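Local coordinates for protein homoserine dehydrogenase (PDB 3ING) that probably catalyses the NADP-dependent interconversion of L-aspartate semialdehyde and L-homoserine, a shared step of threonine and methionine biosynthesis, at residues A116-L121 / E142-G147; I170-I175 / L212-K217; I7-T12 / V87-A92. One frame throughout, in Å; residues are numbered along the deposited sequence.

How the contacts relate
Contacts 3 and 1 follow NADPH from its adenine end to its nicotinamide, and contact 2 lies just beyond. Contact 3 pairs two parallel strands of the nucleotide-binding domain and meets the adenine and both riboses. Contact 1 flanks the nicotinamide ring and its ribose and reaches the sodium ion; its centre is about 12 Å from that of contact 3. Ala-116 N to Asp-88 O, 3.0 Å, is a probable hydrogen bond joining them. Contact 2 carries Lys-217, the predicted proton donor, whose side chain lies about 5 Å from NADPH. Its centre is about 10 Å from contact 1. Lys-118 NZ forms a salt bridge with Asp-213 OD1 at 2.7 Å and lies 2.8 Å from Lys-217 NZ.

Contact 1: A116-L121 / E142-G147; sequences ANKSGL and EATVAG. With NA (sodium ion), chain B; NDP (NADPH dihydro-nicotinamide-adenine-dinucleotide phosphate), chain C.
Lys-118 and Ala-143 both border the dihydronicotinamide ring of NADPH. Lys-118 NZ lies over one face at its C6N margin; CE sits farther out past that edge, 3.4 Å from C6N of NADPH. The carbonyl oxygen of Ala-143 meets the ring at its edge, 3.1 Å from C5N of NADPH. The lysine gets there by an extended chain beyond CG. CG passes the carbonyl Thr-144 O at 3.2 Å, and the Lys-118 and Thr-144 side chains run past each other in opposite directions. The amine at the end pairs with Asp-213, while Thr-144 O accepts from Lys-217 NZ. Beyond the ring, on the side of its plane away from the lysine amine, Ala-116 CB packs on Ala-143 CB at 3.7 Å. Thr-144 CG2 rests against the backbone of Ala-116 and Asn-117, 3.5 Å from Asn-117 O. Its OG1 turns to Tyr-141 O. This is the nicotinamide end of a Rossmann-type domain, where the loops after strands 112-115 and 139-140 come together. Lys-118 is predicted to bind NADPH. Asn-117 has its amide anti to the backbone N (chi1 172°), and OD1 accepts from Ser-119 N at 2.8 Å, capping helix 119-135. ND2 bonds to Thr-90 OG1. Val-145 O binds the sodium ion at 2.5 Å, joined by Glu-142 O and OE2, Ala-146 O and, from beyond the segment, Val-149 O.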
loop_
_atom_site.group_PDB
_atom_site.type_symbol
_atom_site.label_atom_id
_atom_site.label_comp_id
_atom_site.label_asym_id
_atom_site.label_seq_id
_atom_site.Cartn_x
_atom_site.Cartn_y
_atom_site.Cartn_z
ATOM N N ALA A 116 -14.391 5.486 10.423
ATOM C CA ALA A 116 -14.943 5.383 9.050
ATOM C C ALA A 116 -15.809 6.595 8.708
ATOM O O ALA A 116 -16.130 6.835 7.544
ATOM C CB ALA A 116 -15.838 4.080 8.927
ATOM N N ASN A 117 -16.206 7.329 9.732
ATOM C CA ASN A 117 -17.075 8.490 9.582
ATOM C C ASN A 117 -16.228 9.684 9.113
ATOM O O ASN A 117 -15.200 9.974 9.697
ATOM C CB ASN A 117 -17.806 8.718 10.919
ATOM C CG ASN A 117 -18.614 10.028 10.968
ATOM O OD1 ASN A 117 -18.205 11.006 10.407
ATOM N ND2 ASN A 117 -19.725 10.027 11.684
ATOM N N LYS A 118 -16.668 10.342 8.031
ATOM C CA LYS A 118 -15.928 11.418 7.374
ATOM C C LYS A 118 -16.259 12.807 7.869
ATOM O O LYS A 118 -15.523 13.756 7.569
ATOM C CB LYS A 118 -16.237 11.375 5.875
ATOM C CG LYS A 118 -15.942 9.995 5.326
ATOM C CD LYS A 118 -16.673 9.681 4.044
ATOM C CE LYS A 118 -16.836 8.151 3.909
ATOM N NZ LYS A 118 -17.656 7.774 2.724
ATOM N N SER A 119 -17.364 12.954 8.595
ATOM C CA SER A 119 -17.878 14.314 8.892
ATOM C C SER A 119 -17.070 15.085 9.936
ATOM O O SER A 119 -16.882 16.296 9.833
ATOM C CB SER A 119 -19.317 14.216 9.359
ATOM O OG SER A 119 -19.878 15.504 9.537
ATOM N N GLY A 120 -16.622 14.394 10.972
ATOM C CA GLY A 120 -15.786 15.042 11.988
ATOM C C GLY A 120 -14.537 15.613 11.367
ATOM O O GLY A 120 -14.275 16.771 11.487
ATOM N N LEU A 121 -13.788 14.784 10.634
ATOM C CA LEU A 121 -12.553 15.229 10.013
ATOM C C LEU A 121 -12.772 16.239 8.912
ATOM O O LEU A 121 -11.937 17.094 8.692
ATOM C CB LEU A 121 -11.787 14.016 9.461
ATOM C CG LEU A 121 -11.275 13.025 10.513
ATOM C CD1 LEU A 121 -10.703 11.767 9.869
ATOM C CD2 LEU A 121 -10.254 13.712 11.460
ATOM N N GLU A 142 -8.493 5.285 7.641
ATOM C CA GLU A 142 -8.430 4.592 6.371
ATOM C C GLU A 142 -9.760 4.513 5.637
ATOM O O GLU A 142 -9.843 4.792 4.449
ATOM C CB GLU A 142 -7.930 3.167 6.562
ATOM C CG GLU A 142 -7.630 2.473 5.221
ATOM C CD GLU A 142 -6.498 3.179 4.493
ATOM O OE1 GLU A 142 -5.407 3.258 5.071
ATOM O OE2 GLU A 142 -6.729 3.680 3.377
ATOM N N ALA A 143 -10.793 4.079 6.332
ATOM C CA ALA A 143 -12.107 3.881 5.734
ATOM C C ALA A 143 -12.825 5.146 5.289
ATOM O O ALA A 143 -13.810 5.052 4.573
ATOM C CB ALA A 143 -13.005 3.091 6.727
ATOM N N THR A 144 -12.352 6.329 5.701
ATOM C CA THR A 144 -13.016 7.577 5.358
ATOM C C THR A 144 -12.824 7.999 3.893
ATOM O O THR A 144 -13.603 8.782 3.433
ATOM C CB THR A 144 -12.547 8.750 6.237
ATOM O OG1 THR A 144 -11.148 9.020 5.953
ATOM C CG2 THR A 144 -12.790 8.427 7.730
ATOM N N VAL A 145 -11.825 7.476 3.174
ATOM C CA VAL A 145 -11.689 7.788 1.729
ATOM C C VAL A 145 -11.488 6.483 0.958
ATOM O O VAL A 145 -10.528 5.748 1.220
ATOM C CB VAL A 145 -10.520 8.720 1.425
ATOM C CG1 VAL A 145 -10.447 9.055 -0.150
ATOM C CG2 VAL A 145 -10.592 9.989 2.262
ATOM N N ALA A 146 -12.396 6.183 0.040
ATOM C CA ALA A 146 -12.314 4.947 -0.751
ATOM C C ALA A 146 -12.333 3.750 0.176
ATOM O O ALA A 146 -11.361 3.005 0.300
ATOM C CB ALA A 146 -11.052 4.897 -1.677
ATOM N N GLY A 147 -13.437 3.600 0.859
ATOM C CA GLY A 147 -13.684 2.476 1.766
ATOM C C GLY A 147 -12.596 1.431 1.891
ATOM O O GLY A 147 -11.708 1.530 2.722
HETATM NA NA NA B . -9.262 3.723 2.087
HETATM P PA NDP C . -25.486 2.631 8.699
HETATM O O1A NDP C . -25.750 1.339 8.040
HETATM O O2A NDP C . -26.571 3.639 8.643
HETATM O O5B NDP C . -25.134 2.403 10.254
HETATM C C5B NDP C . -24.943 3.429 11.207
HETATM C C4B NDP C . -24.879 2.841 12.608
HETATM O O4B NDP C . -24.788 3.845 13.585
HETATM C C3B NDP C . -26.164 2.086 12.973
HETATM O O3B NDP C . -25.907 1.091 13.952
HETATM C C2B NDP C . -27.022 3.158 13.552
HETATM O O2B NDP C . -28.026 2.696 14.412
HETATM C C1B NDP C . -25.985 3.892 14.359
HETATM N N9A NDP C . -26.298 5.285 14.652
HETATM C C8A NDP C . -27.013 6.211 13.945
HETATM N N7A NDP C . -26.950 7.396 14.631
HETATM C C5A NDP C . -26.210 7.208 15.734
HETATM C C6A NDP C . -25.876 8.084 16.745
HETATM N N6A NDP C . -26.026 9.396 16.578
HETATM N N1A NDP C . -25.098 7.578 17.724
HETATM C C2A NDP C . -24.692 6.260 17.774
HETATM N N3A NDP C . -25.012 5.369 16.767
HETATM C C4A NDP C . -25.775 5.893 15.764
HETATM O O3 NDP C . -24.138 3.277 8.110
HETATM P PN NDP C . -22.929 2.486 7.404
HETATM O O1N NDP C . -23.297 2.197 5.984
HETATM O O2N NDP C . -22.545 1.369 8.321
HETATM O O5D NDP C . -21.746 3.597 7.363
HETATM C C5D NDP C . -21.183 3.925 8.634
HETATM C C4D NDP C . -20.113 4.994 8.441
HETATM O O4D NDP C . -19.122 4.458 7.592
HETATM C C3D NDP C . -20.605 6.242 7.758
HETATM O O3D NDP C . -20.126 7.444 8.372
HETATM C C2D NDP C . -20.125 6.098 6.327
HETATM O O2D NDP C . -19.932 7.330 5.686
HETATM C C1D NDP C . -18.830 5.346 6.524
HETATM N N1N NDP C . -18.375 4.639 5.341
HETATM C C2N NDP C . -19.196 3.713 4.751
HETATM C C3N NDP C . -18.901 3.138 3.524
HETATM C C7N NDP C . -19.760 2.042 3.021
HETATM O O7N NDP C . -19.120 1.047 2.315
HETATM N N7N NDP C . -21.045 1.944 3.334
HETATM C C4N NDP C . -17.497 3.235 2.935
HETATM C C5N NDP C . -16.668 4.243 3.680
HETATM C C6N NDP C . -17.120 4.875 4.836
HETATM P P2B NDP C . -29.099 1.579 13.997
HETATM O O1X NDP C . -30.028 1.661 15.178
HETATM O O2X NDP C . -28.441 0.205 13.674
HETATM O O3X NDP C . -29.724 2.126 12.753
#

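Contact 2: I170-I175 / L212-K217; sequences IVSSTI and LDAARK
The backbones come together at Ser-172 and Ala-214, whose CA atoms are 5.2 Å apart. Ser-172 is extended and leads toward helix 173-183. Ala-214 belongs to the first turn of helix 212-226. A single direct hydrogen bond joins the two segments. Ser-172 OG donates to Asp-213 OD2 at 2.6 Å; the carboxylate oxygen accepts through its anti lone pair. The hydroxyl stands anti to its own backbone nitrogen (chi1 -177°), which aims it at the carboxylate. Two waters reinforce the join. One donates to Ser-172 OG and takes the N-H of Ala-214, with its oxygen 3.1 Å from Ala-214 N. The other donates to Asp-213 OD2 and accepts from Ser-173 N. Asp-213 OD2 is therefore gripped by the hydroxyl and by a water, while OD1 forms a salt bridge with Lys-118. Beside these bonds, Ser-172 CB packs on Ala-214 CB at 3.8 Å. Lys-217 runs past Val-171, with CD 3.8 Å from Val-171 CG2. Lys-217 CE lies 3.3 Å from Val-171 O. Its chain is straight up to CE and bends only at chi4 (-71°), and NZ bonds to Thr-144 O. Strand 249-258 backs both segments, through Thr-253 at Val-171 and Leu-251 at Ala-214. Lys-217 is the predicted proton donor, consistent with the contact bordering the active site of a homoserine dehydrogenase.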
loop_
_atom_site.group_PDB
_atom_site.type_symbol
_atom_site.label_atom_id
_atom_site.label_comp_id
_atom_site.label_asym_id
_atom_site.label_seq_id
_atom_site.Cartn_x
_atom_site.Cartn_y
_atom_site.Cartn_z
ATOM N N ILE A 170 -11.257 7.963 -8.163
ATOM C CA ILE A 170 -12.685 7.693 -8.030
ATOM C C ILE A 170 -12.841 7.126 -6.633
ATOM O O ILE A 170 -12.512 5.959 -6.389
ATOM C CB ILE A 170 -13.160 6.677 -9.116
ATOM C CG1 ILE A 170 -13.064 7.322 -10.521
ATOM C CG2 ILE A 170 -14.570 6.199 -8.862
ATOM C CD1 ILE A 170 -13.213 6.303 -11.672
ATOM N N VAL A 171 -13.261 7.972 -5.686
ATOM C CA VAL A 171 -13.261 7.602 -4.276
ATOM C C VAL A 171 -14.628 7.657 -3.618
ATOM O O VAL A 171 -14.758 7.232 -2.504
ATOM C CB VAL A 171 -12.250 8.512 -3.479
ATOM C CG1 VAL A 171 -10.798 8.331 -3.981
ATOM C CG2 VAL A 171 -12.655 9.992 -3.501
ATOM N N SER A 172 -15.644 8.193 -4.295
ATOM C CA SER A 172 -17.015 8.292 -3.741
ATOM C C SER A 172 -17.831 7.333 -4.613
ATOM O O SER A 172 -18.030 7.576 -5.789
ATOM C CB SER A 172 -17.540 9.744 -3.796
ATOM O OG SER A 172 -18.837 9.920 -3.203
ATOM N N SER A 173 -18.278 6.240 -4.007
ATOM C CA SER A 173 -18.933 5.152 -4.731
ATOM C C SER A 173 -20.268 5.517 -5.349
ATOM O O SER A 173 -20.394 5.604 -6.595
ATOM C CB SER A 173 -19.148 3.967 -3.805
ATOM O OG SER A 173 -17.933 3.388 -3.407
ATOM N N THR A 174 -21.255 5.758 -4.485
ATOM C CA THR A 174 -22.653 5.901 -4.941
ATOM C C THR A 174 -22.839 6.912 -6.083
ATOM O O THR A 174 -23.501 6.603 -7.087
ATOM C CB THR A 174 -23.615 6.154 -3.759
ATOM O OG1 THR A 174 -23.567 5.032 -2.900
ATOM C CG2 THR A 174 -25.102 6.372 -4.248
ATOM N N ILE A 175 -22.222 8.088 -5.978
ATOM C CA ILE A 175 -22.367 9.097 -7.058
ATOM C C ILE A 175 -21.810 8.548 -8.361
ATOM O O ILE A 175 -22.375 8.744 -9.426
ATOM C CB ILE A 175 -21.735 10.474 -6.669
ATOM C CG1 ILE A 175 -22.123 11.565 -7.687
ATOM C CG2 ILE A 175 -20.221 10.353 -6.435
ATOM C CD1 ILE A 175 -21.988 13.013 -7.182
ATOM N N LEU A 212 -21.517 15.763 -1.683
ATOM C CA LEU A 212 -20.991 16.070 -0.348
ATOM C C LEU A 212 -20.100 14.958 0.194
ATOM O O LEU A 212 -19.106 15.230 0.840
ATOM C CB LEU A 212 -22.137 16.332 0.624
ATOM C CG LEU A 212 -21.808 16.917 1.999
ATOM C CD1 LEU A 212 -20.935 18.161 1.884
ATOM C CD2 LEU A 212 -23.147 17.275 2.753
ATOM N N ASP A 213 -20.436 13.706 -0.075
ATOM C CA ASP A 213 -19.560 12.590 0.333
ATOM C C ASP A 213 -18.190 12.791 -0.296
ATOM O O ASP A 213 -17.171 12.700 0.372
ATOM C CB ASP A 213 -20.158 11.247 -0.079
ATOM C CG ASP A 213 -19.252 10.050 0.256
ATOM O OD1 ASP A 213 -19.083 9.735 1.443
ATOM O OD2 ASP A 213 -18.727 9.398 -0.675
ATOM N N ALA A 214 -18.145 13.053 -1.594
ATOM C CA ALA A 214 -16.853 13.297 -2.241
ATOM C C ALA A 214 -16.127 14.504 -1.629
ATOM O O ALA A 214 -14.894 14.503 -1.471
ATOM C CB ALA A 214 -17.049 13.504 -3.752
ATOM N N ALA A 215 -16.888 15.552 -1.325
ATOM C CA ALA A 215 -16.314 16.767 -0.776
ATOM C C ALA A 215 -15.631 16.488 0.542
ATOM O O ALA A 215 -14.541 16.970 0.748
ATOM C CB ALA A 215 -17.346 17.875 -0.617
ATOM N N ARG A 216 -16.273 15.723 1.424
ATOM C CA ARG A 216 -15.702 15.403 2.721
ATOM C C ARG A 216 -14.399 14.663 2.530
ATOM O O ARG A 216 -13.411 14.935 3.190
ATOM C CB ARG A 216 -16.675 14.560 3.568
ATOM C CG ARG A 216 -17.917 15.337 4.054
ATOM C CD ARG A 216 -18.914 14.319 4.570
ATOM N NE ARG A 216 -20.119 14.947 5.097
ATOM C CZ ARG A 216 -21.331 14.384 5.034
ATOM N NH1 ARG A 216 -21.543 13.235 4.374
ATOM N NH2 ARG A 216 -22.354 15.020 5.525
ATOM N N LYS A 217 -14.396 13.721 1.599
ATOM C CA LYS A 217 -13.200 12.932 1.338
ATOM C C LYS A 217 -12.088 13.854 0.853
ATOM O O LYS A 217 -10.950 13.668 1.210
ATOM C CB LYS A 217 -13.485 11.816 0.312
ATOM C CG LYS A 217 -14.488 10.796 0.776
ATOM C CD LYS A 217 -14.734 9.713 -0.278
ATOM C CE LYS A 217 -15.748 8.678 0.238
ATOM N NZ LYS A 217 -15.220 7.802 1.306
HETATM O O HOH W 1 -20.607 12.237 -3.275
HETATM O O HOH W 2 -18.391 6.645 -1.156
#

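Contact 3: I7-T12 / V87-A92; sequences IILMGT and VDCTPA. With NDP (NADPH dihydro-nicotinamide-adenine-dinucleotide phosphate), chain C.
Leu-9 lays CD1 over the side chain of Val-87, 3.6 Å from Val-87 CG1, and the two cross obliquely. Ile-7 CD1 adds a looser touch on CG2 of the same valine. The strands run parallel, paired at Leu-9 with Val-87 and at Met-10 with Asp-88. Three backbone bonds hold them: Val-87 N to Ile-8 O, Met-10 N to Val-87 O and Cys-89 N to Met-10 O, each 2.8 Å. Met-10, a selenomethionine, sits on the sheet face opposite Leu-9. Its chain bends at chi2 (-89°) and again at chi3, ending with CE near the adenine. At the end of strand 85-88, Asp-88 opens an Asx turn. Its OD1 accepts from Thr-90 N at 2.9 Å and, through the syn lone pair, from Thr-90 OG1 at 2.6 Å. The two bonds probably steady the turn from which Thr-90 O accepts from O3D of NADPH at 2.8 Å. Gly-11 opens the GxGxxG motif with a positive phi (98°), pressed close to Cys-89 and Thr-90. Gly-11 O is buried without a partner. Thr-12 N donates to O3B of NADPH at 3.0 Å. Strand 4-10 lies between 34-41 and 85-88 in the sheet of the Rossmann-type domain. Helix 14-29 covers the Leu-9 face through Leu-20, and Val-15 of that helix touches Cys-89.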
loop_
_atom_site.group_PDB
_atom_site.type_symbol
_atom_site.label_atom_id
_atom_site.label_comp_id
_atom_site.label_asym_id
_atom_site.label_seq_id
_atom_site.Cartn_x
_atom_site.Cartn_y
_atom_site.Cartn_z
ATOM N N ILE A 7 -11.383 -2.542 22.452
ATOM C CA ILE A 7 -12.043 -1.478 21.685
ATOM C C ILE A 7 -13.497 -1.258 22.106
ATOM O O ILE A 7 -14.167 -2.127 22.734
ATOM C CB ILE A 7 -11.963 -1.709 20.141
ATOM C CG1 ILE A 7 -13.115 -2.641 19.665
ATOM C CG2 ILE A 7 -10.548 -2.186 19.761
ATOM C CD1 ILE A 7 -13.160 -2.887 18.231
ATOM N N ILE A 8 -13.953 -0.053 21.788
ATOM C CA ILE A 8 -15.339 0.326 21.928
ATOM C C ILE A 8 -15.802 0.655 20.520
ATOM O O ILE A 8 -15.139 1.415 19.809
ATOM C CB ILE A 8 -15.519 1.546 22.851
ATOM C CG1 ILE A 8 -15.301 1.138 24.329
ATOM C CG2 ILE A 8 -16.895 2.121 22.660
ATOM C CD1 ILE A 8 -15.028 2.340 25.282
ATOM N N LEU A 9 -16.930 0.078 20.106
ATOM C CA LEU A 9 -17.436 0.279 18.754
ATOM C C LEU A 9 -18.751 1.062 18.789
ATOM O O LEU A 9 -19.724 0.576 19.316
ATOM C CB LEU A 9 -17.693 -1.068 18.067
ATOM C CG LEU A 9 -18.286 -1.029 16.642
ATOM C CD1 LEU A 9 -17.385 -0.127 15.722
ATOM C CD2 LEU A 9 -18.496 -2.438 16.023
HETATM N N MSE A 10 -18.779 2.216 18.139
HETATM C CA MSE A 10 -19.961 3.031 18.037
HETATM C C MSE A 10 -20.528 2.873 16.627
HETATM O O MSE A 10 -19.873 3.264 15.672
HETATM C CB MSE A 10 -19.605 4.497 18.225
HETATM C CG MSE A 10 -19.032 4.905 19.555
HETATM SE SE MSE A 10 -20.424 5.394 20.784
HETATM C CE MSE A 10 -21.412 6.801 19.932
ATOM N N GLY A 11 -21.723 2.297 16.506
ATOM C CA GLY A 11 -22.344 2.069 15.199
ATOM C C GLY A 11 -22.118 0.667 14.718
ATOM O O GLY A 11 -20.982 0.224 14.593
ATOM N N THR A 12 -23.214 -0.038 14.472
ATOM C CA THR A 12 -23.220 -1.444 14.052
ATOM C C THR A 12 -24.169 -1.674 12.865
ATOM O O THR A 12 -25.017 -2.616 12.868
ATOM C CB THR A 12 -23.612 -2.344 15.209
ATOM O OG1 THR A 12 -24.670 -1.712 15.932
ATOM C CG2 THR A 12 -22.414 -2.534 16.143
ATOM N N VAL A 87 -13.865 3.131 18.059
ATOM C CA VAL A 87 -14.099 2.985 16.638
ATOM C C VAL A 87 -15.447 3.642 16.302
ATOM O O VAL A 87 -16.484 3.321 16.893
ATOM C CB VAL A 87 -14.117 1.514 16.228
ATOM C CG1 VAL A 87 -14.315 1.398 14.678
ATOM C CG2 VAL A 87 -12.857 0.797 16.722
ATOM N N ASP A 88 -15.405 4.599 15.379
ATOM C CA ASP A 88 -16.592 5.334 14.940
ATOM C C ASP A 88 -17.091 4.847 13.600
ATOM O O ASP A 88 -16.483 5.127 12.578
ATOM C CB ASP A 88 -16.273 6.822 14.836
ATOM C CG ASP A 88 -17.477 7.665 14.465
ATOM O OD1 ASP A 88 -18.578 7.111 14.435
ATOM O OD2 ASP A 88 -17.316 8.903 14.227
ATOM N N CYS A 89 -18.167 4.065 13.629
ATOM C CA CYS A 89 -18.856 3.662 12.436
ATOM C C CYS A 89 -20.283 4.257 12.406
ATOM O O CYS A 89 -21.239 3.628 11.900
ATOM C CB CYS A 89 -18.912 2.134 12.368
ATOM S SG CYS A 89 -17.279 1.385 12.058
ATOM N N THR A 90 -20.437 5.425 12.986
ATOM C CA THR A 90 -21.739 6.124 13.007
ATOM C C THR A 90 -21.868 6.948 11.715
ATOM O O THR A 90 -20.886 7.203 11.057
ATOM C CB THR A 90 -21.867 7.078 14.205
ATOM O OG1 THR A 90 -20.897 8.123 14.061
ATOM C CG2 THR A 90 -21.647 6.336 15.536
ATOM N N PRO A 91 -23.104 7.336 11.334
ATOM C CA PRO A 91 -23.290 8.138 10.135
ATOM C C PRO A 91 -22.807 9.561 10.304
ATOM O O PRO A 91 -22.699 10.068 11.434
ATOM C CB PRO A 91 -24.828 8.137 9.960
ATOM C CG PRO A 91 -25.373 7.168 10.913
ATOM C CD PRO A 91 -24.383 7.043 11.984
ATOM N N ALA A 92 -22.558 10.226 9.179
ATOM C CA ALA A 92 -22.165 11.612 9.168
ATOM C C ALA A 92 -23.215 12.527 9.747
ATOM O O ALA A 92 -24.374 12.470 9.378
ATOM C CB ALA A 92 -21.839 12.055 7.730
HETATM P PA NDP C . -25.486 2.631 8.699
HETATM O O1A NDP C . -25.750 1.339 8.040
HETATM O O2A NDP C . -26.571 3.639 8.643
HETATM O O5B NDP C . -25.134 2.403 10.254
HETATM C C5B NDP C . -24.943 3.429 11.207
HETATM C C4B NDP C . -24.879 2.841 12.608
HETATM O O4B NDP C . -24.788 3.845 13.585
HETATM C C3B NDP C . -26.164 2.086 12.973
HETATM O O3B NDP C . -25.907 1.091 13.952
HETATM C C2B NDP C . -27.022 3.158 13.552
HETATM O O2B NDP C . -28.026 2.696 14.412
HETATM C C1B NDP C . -25.985 3.892 14.359
HETATM N N9A NDP C . -26.298 5.285 14.652
HETATM C C8A NDP C . -27.013 6.211 13.945
HETATM N N7A NDP C . -26.950 7.396 14.631
HETATM C C5A NDP C . -26.210 7.208 15.734
HETATM C C6A NDP C . -25.876 8.084 16.745
HETATM N N6A NDP C . -26.026 9.396 16.578
HETATM N N1A NDP C . -25.098 7.578 17.724
HETATM C C2A NDP C . -24.692 6.260 17.774
HETATM N N3A NDP C . -25.012 5.369 16.767
HETATM C C4A NDP C . -25.775 5.893 15.764
HETATM O O3 NDP C . -24.138 3.277 8.110
HETATM P PN NDP C . -22.929 2.486 7.404
HETATM O O1N NDP C . -23.297 2.197 5.984
HETATM O O2N NDP C . -22.545 1.369 8.321
HETATM O O5D NDP C . -21.746 3.597 7.363
HETATM C C5D NDP C . -21.183 3.925 8.634
HETATM C C4D NDP C . -20.113 4.994 8.441
HETATM O O4D NDP C . -19.122 4.458 7.592
HETATM C C3D NDP C . -20.605 6.242 7.758
HETATM O O3D NDP C . -20.126 7.444 8.372
HETATM C C2D NDP C . -20.125 6.098 6.327
HETATM O O2D NDP C . -19.932 7.330 5.686
HETATM C C1D NDP C . -18.830 5.346 6.524
HETATM N N1N NDP C . -18.375 4.639 5.341
HETATM C C2N NDP C . -19.196 3.713 4.751
HETATM C C3N NDP C . -18.901 3.138 3.524
HETATM C C7N NDP C . -19.760 2.042 3.021
HETATM O O7N NDP C . -19.120 1.047 2.315
HETATM N N7N NDP C . -21.045 1.944 3.334
HETATM C C4N NDP C . -17.497 3.235 2.935
HETATM C C5N NDP C . -16.668 4.243 3.680
HETATM C C6N NDP C . -17.120 4.875 4.836
HETATM P P2B NDP C . -29.099 1.579 13.997
HETATM O O1X NDP C . -30.028 1.661 15.178
HETATM O O2X NDP C . -28.441 0.205 13.674
HETATM O O3X NDP C . -29.724 2.126 12.753
#